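Local coordinates for protein Cbm77-rfpl (Ruminococcus flavefaciens, PDB 5FU5) that probably binds pectic polysaccharides such as homogalacturonan, serving as a non-catalytic carbohydrate-binding module of a cellulosomal enzyme, at residues A[75-80]-A[98-103]; A[23-28]-A[51-56]. All coordinates share one frame; numbering follows the deposited sequence. Where two conformers were deposited one is given.

From the N terminus, the first closure is interaction 2: strand 23-29 is met by residues 51-56 after a loop of 22 residues that carries strands 35-37 and 40-47. The chain then runs through strand 62-68 before interaction 1 opens at 75-80, to close at 98-103 after strands 80-83 and 88-93. The two loops therefore follow in series, neither nested nor crossed. They nevertheless share one sheet, because strands 53-58 and 96-101 are neighbours: I100 N lies 2.7 Å from I54 O, and H98 N lies 2.8 Å from F56 O, both probable hydrogen bonds. The resulting strand order is 23-29, 53-58, 96-101, 74-77, with every neighbouring pair antiparallel.

Interaction 1: A[75-80]-A[98-103]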
ATOM      1  N   ALA A  75       6.330  -6.429   3.320  1.00 16.08           N
ATOM      2  CA  ALA A  75       6.898  -5.365   2.474  1.00 16.23           C
ATOM      3  C   ALA A  75       8.016  -4.650   3.226  1.00 17.44           C
ATOM      4  O   ALA A  75       8.140  -4.794   4.445  1.00 20.68           O
ATOM      5  CB  ALA A  75       5.842  -4.329   2.082  1.00 18.74           C
ATOM      6  N   LYS A  76       8.808  -3.887   2.501  1.00 16.71           N
ATOM      7  CA  LYS A  76       9.760  -2.969   3.123  1.00 16.32           C
ATOM      8  C   LYS A  76       9.199  -1.571   3.001  1.00 15.99           C
ATOM      9  O   LYS A  76       8.802  -1.162   1.891  1.00 17.01           O
ATOM     10  CB  LYS A  76      11.153  -3.084   2.488  1.00 18.36           C
ATOM     11  CG  LYS A  76      11.841  -4.375   2.860  1.00 21.17           C
ATOM     12  CD  LYS A  76      13.236  -4.417   2.286  1.00 22.76           C
ATOM     13  CE  LYS A  76      13.912  -5.716   2.666  1.00 27.37           C
ATOM     14  NZ  LYS A  76      15.375  -5.684   2.353  1.00 32.21           N
ATOM     15  N   VAL A  77       9.233  -0.828   4.098  1.00 16.57           N
ATOM     16  CA  VAL A  77       8.862   0.562   4.089  1.00 16.83           C
ATOM     17  C   VAL A  77      10.103   1.335   4.555  1.00 18.10           C
ATOM     18  O   VAL A  77      10.627   1.075   5.640  1.00 19.38           O
ATOM     19  CB  VAL A  77       7.619   0.844   4.950  1.00 19.44           C
ATOM     20  CG1 VAL A  77       7.308   2.340   4.942  1.00 23.72           C
ATOM     21  CG2 VAL A  77       6.436   0.061   4.405  1.00 21.80           C
ATOM     22  N   ASP A  78      10.635   2.197   3.686  1.00 17.59           N
ATOM     23  CA  ASP A  78      11.883   2.881   3.901  1.00 19.53           C
ATOM     24  C   ASP A  78      13.023   1.884   4.268  1.00 18.66           C
ATOM     25  O   ASP A  78      13.855   2.166   5.155  1.00 22.13           O
ATOM     26  CB  ASP A  78      11.697   3.994   4.946  1.00 20.35           C
ATOM     27  CG  ASP A  78      10.615   4.990   4.553  1.00 20.20           C
ATOM     28  OD1 ASP A  78      10.401   5.186   3.351  1.00 21.92           O
ATOM     29  OD2 ASP A  78      10.033   5.594   5.446  1.00 26.67           O
ATOM     30  N   GLY A  79      13.019   0.741   3.585  1.00 19.39           N
ATOM     31  CA  GLY A  79      14.017  -0.297   3.764  1.00 20.68           C
ATOM     32  C   GLY A  79      13.833  -1.223   4.948  1.00 19.55           C
ATOM     33  O   GLY A  79      14.620  -2.153   5.105  1.00 23.24           O
ATOM     34  N   ASN A  80      12.783  -1.006   5.755  1.00 18.70           N
ATOM     35  CA  ASN A  80      12.477  -1.840   6.927  1.00 19.02           C
ATOM     36  C   ASN A  80      11.352  -2.821   6.626  1.00 17.16           C
ATOM     37  O   ASN A  80      10.240  -2.404   6.234  1.00 18.52           O
ATOM     38  CB  ASN A  80      12.124  -0.967   8.152  1.00 21.58           C
ATOM     39  CG  ASN A  80      13.230  -0.006   8.535  1.00 22.90           C
ATOM     40  OD1 ASN A  80      13.014   1.203   8.720  1.00 28.90           O
ATOM     41  ND2 ASN A  80      14.412  -0.518   8.642  1.00 23.17           N
ATOM     42  N   HIS A  98       8.667   8.782   1.566  1.00 17.74           N
ATOM     43  CA  HIS A  98       8.685   7.339   1.891  1.00 17.77           C
ATOM     44  C   HIS A  98       8.659   6.484   0.643  1.00 16.56           C
ATOM     45  O   HIS A  98       8.183   6.912  -0.412  1.00 17.85           O
ATOM     46  CB  HIS A  98       7.488   6.971   2.781  1.00 18.97           C
ATOM     47  CG  HIS A  98       7.454   7.773   4.037  1.00 17.95           C
ATOM     48  ND1 HIS A  98       8.344   7.556   5.069  1.00 20.10           N
ATOM     49  CD2 HIS A  98       6.699   8.823   4.414  1.00 18.66           C
ATOM     50  CE1 HIS A  98       8.117   8.427   6.037  1.00 22.92           C
ATOM     51  NE2 HIS A  98       7.139   9.228   5.646  1.00 19.87           N
ATOM     52  N   THR A  99       9.114   5.255   0.781  1.00 16.98           N
ATOM     53  CA  THR A  99       9.197   4.306  -0.310  0.50 16.87           C
ATOM     54  C   THR A  99       8.839   2.906   0.164  1.00 17.92           C
ATOM     55  O   THR A  99       9.367   2.442   1.186  1.00 21.89           O
ATOM     56  CB  THR A  99      10.608   4.288  -0.952  0.50 18.56           C
ATOM     57  OG1 THR A  99      11.104   5.619  -1.109  0.50 21.76           O
ATOM     58  CG2 THR A  99      10.607   3.592  -2.319  0.50 15.69           C
ATOM     59  N   ILE A 100       7.967   2.240  -0.595  1.00 15.39           N
ATOM     60  CA  ILE A 100       7.562   0.869  -0.339  1.00 16.36           C
ATOM     61  C   ILE A 100       8.215   0.007  -1.414  1.00 16.17           C
ATOM     62  O   ILE A 100       8.079   0.281  -2.626  1.00 17.38           O
ATOM     63  CB  ILE A 100       6.036   0.714  -0.403  1.00 17.71           C
ATOM     64  CG1 ILE A 100       5.321   1.758   0.495  1.00 18.35           C
ATOM     65  CG2 ILE A 100       5.624  -0.733  -0.112  1.00 20.24           C
ATOM     66  CD1 ILE A 100       3.846   1.981   0.099  1.00 19.00           C
ATOM     67  N   THR A 101       8.901  -1.054  -0.997  1.00 15.86           N
ATOM     68  CA  THR A 101       9.549  -1.988  -1.909  1.00 16.72           C
ATOM     69  C   THR A 101       9.281  -3.444  -1.416  1.00 15.95           C
ATOM     70  O   THR A 101       8.628  -3.669  -0.368  1.00 16.14           O
ATOM     71  CB  THR A 101      11.063  -1.687  -1.969  1.00 17.90           C
ATOM     72  OG1 THR A 101      11.589  -1.757  -0.636  1.00 18.95           O
ATOM     73  CG2 THR A 101      11.325  -0.328  -2.565  1.00 18.05           C
ATOM     74  N   LYS A 102       9.792  -4.414  -2.171  1.00 16.31           N
ATOM     75  CA  LYS A 102       9.528  -5.815  -1.918  1.00 17.61           C
ATOM     76  C   LYS A 102      10.297  -6.306  -0.678  1.00 17.08           C
ATOM     77  O   LYS A 102      11.484  -5.964  -0.502  1.00 19.00           O
ATOM     78  CB  LYS A 102       9.933  -6.651  -3.114  1.00 18.08           C
ATOM     79  CG  LYS A 102       9.699  -8.145  -2.952  1.00 19.10           C
ATOM     80  CD  LYS A 102      10.211  -8.938  -4.125  1.00 20.99           C
ATOM     81  CE  LYS A 102       9.966 -10.421  -3.978  1.00 23.01           C
ATOM     82  NZ  LYS A 102      10.766 -11.255  -4.901  1.00 27.91           N
ATOM     83  N   ALA A 103       9.621  -7.107   0.146  1.00 17.51           N
ATOM     84  CA  ALA A 103      10.262  -7.994   1.114  1.00 18.30           C
ATOM     85  C   ALA A 103      10.157  -9.411   0.523  1.00 18.53           C
ATOM     86  O   ALA A 103      11.032  -9.806  -0.253  1.00 23.08           O
ATOM     87  CB  ALA A 103       9.655  -7.854   2.508  1.00 18.99           C
TER
HETATM   88  O   HOH W   1      11.546   0.501   1.041  1.00 19.38           O
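D78 and H98 meet where a type I' turn, V77 to N80, ends the antiparallel pairing of strands 74-77 and 96-101 in this beta-sandwich module; the strand axes lie at 166°. The carboxylate serves two donors. D78 OD2 takes H98 ND1 at 2.6 Å on its syn lone pair, close to the imidazole plane, and OD1 accepts the backbone N of T99 at 2.9 Å. Carboxylate and ring are nearly coplanar, 24° apart. With H98 NE2 bonded to A94 O, both ring nitrogens face acceptors, which is consistent with a protonated imidazole. Replacing H98 by a leucine would probably leave D78 OD2 without its mate and A94 O without its side-chain donor, the carboxylate then held by the T99 N bond alone among those just described and less fixed in its rotation.

Deeper in the pairing, K76 and T101 exchange two backbone bonds as a hydrogen-bonded pair, while V77 and I100 turn to the buried face, where V77 also packs on V91 and I100 on L64. The K76 side chain runs along the opposite face. Its CB sits 3.4 Å from T101 OG1. With chi1 at -72°, CG lies beside the backbone N and comes 4.1 Å from A103 CB; CD then passes K102 O at 3.6 Å, CE stays beside the same carbonyl, and the extended chain carries NZ away from the strand. On this side a water fills the corner between turn and strand: it accepts from G79 N at 2.9 Å, donates to T99 O at 2.9 Å, and is hydrogen-bonded to T101 OG1 at 2.8 Å.

Interaction 2: A[23-28]-A[51-56]; sequences TIAGNL and ATSISF
A regular antiparallel strand pairing inside the beta-sandwich sheet joins T23, I24 and A25 to S55, I54 and S53, with the two axes at 170°. The evidence for the register is four backbone bonds: T23 and S55 exchange one couple, A25 and S53 the other, and the A25 N to S53 O bond measures 2.8 Å. Between them I24 and I54 form the non-hydrogen-bonded pair.

Side chains alternate accordingly. I24 and I54 point to the core face, where I24 CG1 meets I54 CG2 at 4.2 Å; L46 and M111 touch both isoleucines, adding the neighbouring strands 40-47 and 107-116 to the apolar cluster. On the other face lie T23, A25, S53 and S55. There S53 OG stands between its backbone N and carbonyl carbon (chi1 68°), a position that sets it beside the A25 methyl, 3.7 Å from CB. S53 OG is hydrogen-bonded to a water at 2.8 Å; the same water donates to T23 O at 2.9 Å, so a single molecule links the S53 hydroxyl to the partner strand; its bond to S55 OG is weak.

Past the strand ends the pairing gives way to T52 and G26. With OG1 beside the backbone N (chi1 -54°), the T52 methyl CG2 is turned anti to that N, rests 3.5 Å from A25 O and faces G26, where a beta carbon would be tight against it. T52 OG1 is satisfied twice: it accepts from E49 N and donates to a second water at 2.7 Å, which in turn accepts from N27 N at 2.9 Å. Apolar pairs turned inward and small, hydroxyl-bearing or methyl side chains turned outward are the alternation expected of a sandwich sheet with one face on the core.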
ATOM      1  N   THR A  23       3.705   7.521  -6.549  1.00 16.94           N
ATOM      2  CA  THR A  23       4.458   7.230  -7.765  1.00 17.09           C
ATOM      3  C   THR A  23       4.729   5.741  -7.781  1.00 17.10           C
ATOM      4  O   THR A  23       5.525   5.240  -6.972  1.00 17.92           O
ATOM      5  CB  THR A  23       5.730   8.051  -7.846  1.00 19.92           C
ATOM      6  OG1 THR A  23       5.390   9.449  -7.840  1.00 23.18           O
ATOM      7  CG2 THR A  23       6.505   7.711  -9.082  1.00 22.64           C
ATOM      8  N   ILE A  24       4.022   5.020  -8.647  1.00 16.64           N
ATOM      9  CA  ILE A  24       4.014   3.562  -8.661  1.00 15.53           C
ATOM     10  C   ILE A  24       4.803   3.051  -9.827  1.00 16.58           C
ATOM     11  O   ILE A  24       4.479   3.335 -10.987  1.00 20.60           O
ATOM     12  CB  ILE A  24       2.519   3.049  -8.732  1.00 18.18           C
ATOM     13  CG1 ILE A  24       1.723   3.573  -7.528  1.00 18.25           C
ATOM     14  CG2 ILE A  24       2.484   1.527  -8.751  1.00 20.15           C
ATOM     15  CD1 ILE A  24       0.222   3.522  -7.688  1.00 20.26           C
ATOM     16  N   ALA A  25       5.852   2.265  -9.531  1.00 17.63           N
ATOM     17  CA  ALA A  25       6.645   1.569 -10.518  1.00 17.60           C
ATOM     18  C   ALA A  25       6.479   0.067 -10.332  1.00 17.98           C
ATOM     19  O   ALA A  25       6.953  -0.521  -9.347  1.00 19.01           O
ATOM     20  CB  ALA A  25       8.093   1.950 -10.400  1.00 20.56           C
ATOM     21  N   GLY A  26       5.746  -0.552 -11.238  1.00 16.89           N
ATOM     22  CA  GLY A  26       5.535  -1.984 -11.175  1.00 17.26           C
ATOM     23  C   GLY A  26       4.419  -2.429 -12.106  1.00 16.27           C
ATOM     24  O   GLY A  26       3.938  -1.634 -12.957  1.00 17.95           O
ATOM     25  N   ASN A  27       4.032  -3.684 -11.934  1.00 14.40           N
ATOM     26  CA  ASN A  27       3.231  -4.441 -12.860  1.00 15.24           C
ATOM     27  C   ASN A  27       2.005  -5.040 -12.224  1.00 16.98           C
ATOM     28  O   ASN A  27       2.039  -5.567 -11.094  1.00 17.31           O
ATOM     29  CB  ASN A  27       4.098  -5.569 -13.444  1.00 17.53           C
ATOM     30  CG  ASN A  27       5.341  -5.013 -14.039  1.00 16.98           C
ATOM     31  OD1 ASN A  27       5.274  -4.161 -14.928  1.00 19.51           O
ATOM     32  ND2 ASN A  27       6.489  -5.434 -13.534  1.00 17.92           N
ATOM     33  N   LEU A  28       0.896  -4.886 -12.957  1.00 16.59           N
ATOM     34  CA  LEU A  28      -0.394  -5.348 -12.511  1.00 17.25           C
ATOM     35  C   LEU A  28      -0.688  -6.796 -12.872  1.00 17.72           C
ATOM     36  O   LEU A  28      -0.187  -7.307 -13.870  1.00 20.92           O
ATOM     37  CB  LEU A  28      -1.494  -4.443 -13.097  1.00 18.57           C
ATOM     38  CG  LEU A  28      -1.360  -2.953 -12.762  1.00 18.41           C
ATOM     39  CD1 LEU A  28      -2.259  -2.089 -13.657  1.00 20.71           C
ATOM     40  CD2 LEU A  28      -1.675  -2.733 -11.293  1.00 20.32           C
ATOM     41  N   ALA A  51      11.870  -5.242  -8.685  1.00 20.05           N
ATOM     42  CA  ALA A  51      12.040  -3.878  -9.173  1.00 18.85           C
ATOM     43  C   ALA A  51      10.882  -2.957  -8.796  1.00 18.98           C
ATOM     44  O   ALA A  51      10.845  -1.783  -9.194  1.00 21.97           O
ATOM     45  CB  ALA A  51      12.222  -3.918 -10.674  1.00 22.09           C
ATOM     46  N   THR A  52       9.960  -3.452  -7.985  1.00 18.01           N
ATOM     47  CA  THR A  52       8.738  -2.680  -7.674  1.00 17.88           C
ATOM     48  C   THR A  52       8.998  -1.627  -6.624  1.00 17.33           C
ATOM     49  O   THR A  52       9.696  -1.869  -5.600  1.00 19.45           O
ATOM     50  CB  THR A  52       7.645  -3.632  -7.167  1.00 16.69           C
ATOM     51  OG1 THR A  52       7.471  -4.671  -8.115  1.00 18.12           O
ATOM     52  CG2 THR A  52       6.352  -2.937  -6.906  1.00 16.94           C
ATOM     53  N   SER A  53       8.413  -0.439  -6.819  1.00 16.72           N
ATOM     54  CA  SER A  53       8.486   0.610  -5.802  1.00 18.63           C
ATOM     55  C   SER A  53       7.297   1.520  -5.846  1.00 18.44           C
ATOM     56  O   SER A  53       6.684   1.742  -6.924  1.00 20.50           O
ATOM     57  CB  SER A  53       9.753   1.440  -5.898  1.00 24.03           C
ATOM     58  OG  SER A  53       9.752   2.221  -7.073  1.00 26.22           O
ATOM     59  N   ILE A  54       6.909   1.966  -4.678  1.00 17.11           N
ATOM     60  CA  ILE A  54       5.859   2.996  -4.542  1.00 16.62           C
ATOM     61  C   ILE A  54       6.453   4.088  -3.663  1.00 16.71           C
ATOM     62  O   ILE A  54       6.857   3.812  -2.499  1.00 19.11           O
ATOM     63  CB  ILE A  54       4.598   2.441  -3.889  1.00 18.24           C
ATOM     64  CG1 ILE A  54       4.042   1.262  -4.679  1.00 20.50           C
ATOM     65  CG2 ILE A  54       3.572   3.539  -3.738  1.00 17.97           C
ATOM     66  CD1 ILE A  54       3.258   0.326  -3.820  1.00 25.44           C
ATOM     67  N   SER A  55       6.524   5.308  -4.207  1.00 16.93           N
ATOM     68  CA  SER A  55       6.979   6.457  -3.471  0.50 18.31           C
ATOM     69  C   SER A  55       5.861   7.460  -3.251  1.00 17.16           C
ATOM     70  O   SER A  55       4.951   7.572  -4.065  1.00 18.42           O
ATOM     71  CB  SER A  55       8.107   7.108  -4.239  0.50 20.19           C
ATOM     72  OG  SER A  55       9.126   6.155  -4.458  0.50 24.16           O
ATOM     73  N   PHE A  56       5.952   8.191  -2.160  1.00 17.01           N
ATOM     74  CA  PHE A  56       5.035   9.275  -1.823  1.00 17.92           C
ATOM     75  C   PHE A  56       5.674  10.152  -0.773  1.00 18.56           C
ATOM     76  O   PHE A  56       6.596   9.716  -0.069  1.00 19.70           O
ATOM     77  CB  PHE A  56       3.688   8.769  -1.353  1.00 16.42           C
ATOM     78  CG  PHE A  56       3.714   7.996  -0.058  1.00 16.47           C
ATOM     79  CD1 PHE A  56       4.068   6.662  -0.053  1.00 16.86           C
ATOM     80  CD2 PHE A  56       3.377   8.600   1.147  1.00 17.27           C
ATOM     81  CE1 PHE A  56       4.042   5.925   1.127  1.00 17.85           C
ATOM     82  CE2 PHE A  56       3.384   7.863   2.341  1.00 17.31           C
ATOM     83  CZ  PHE A  56       3.732   6.545   2.326  1.00 17.66           C
TER
HETATM   84  O   HOH W   2       8.288   4.582  -7.298  1.00 29.65           O
HETATM   85  O   HOH W   3       5.411  -5.090  -9.856  1.00 16.84           O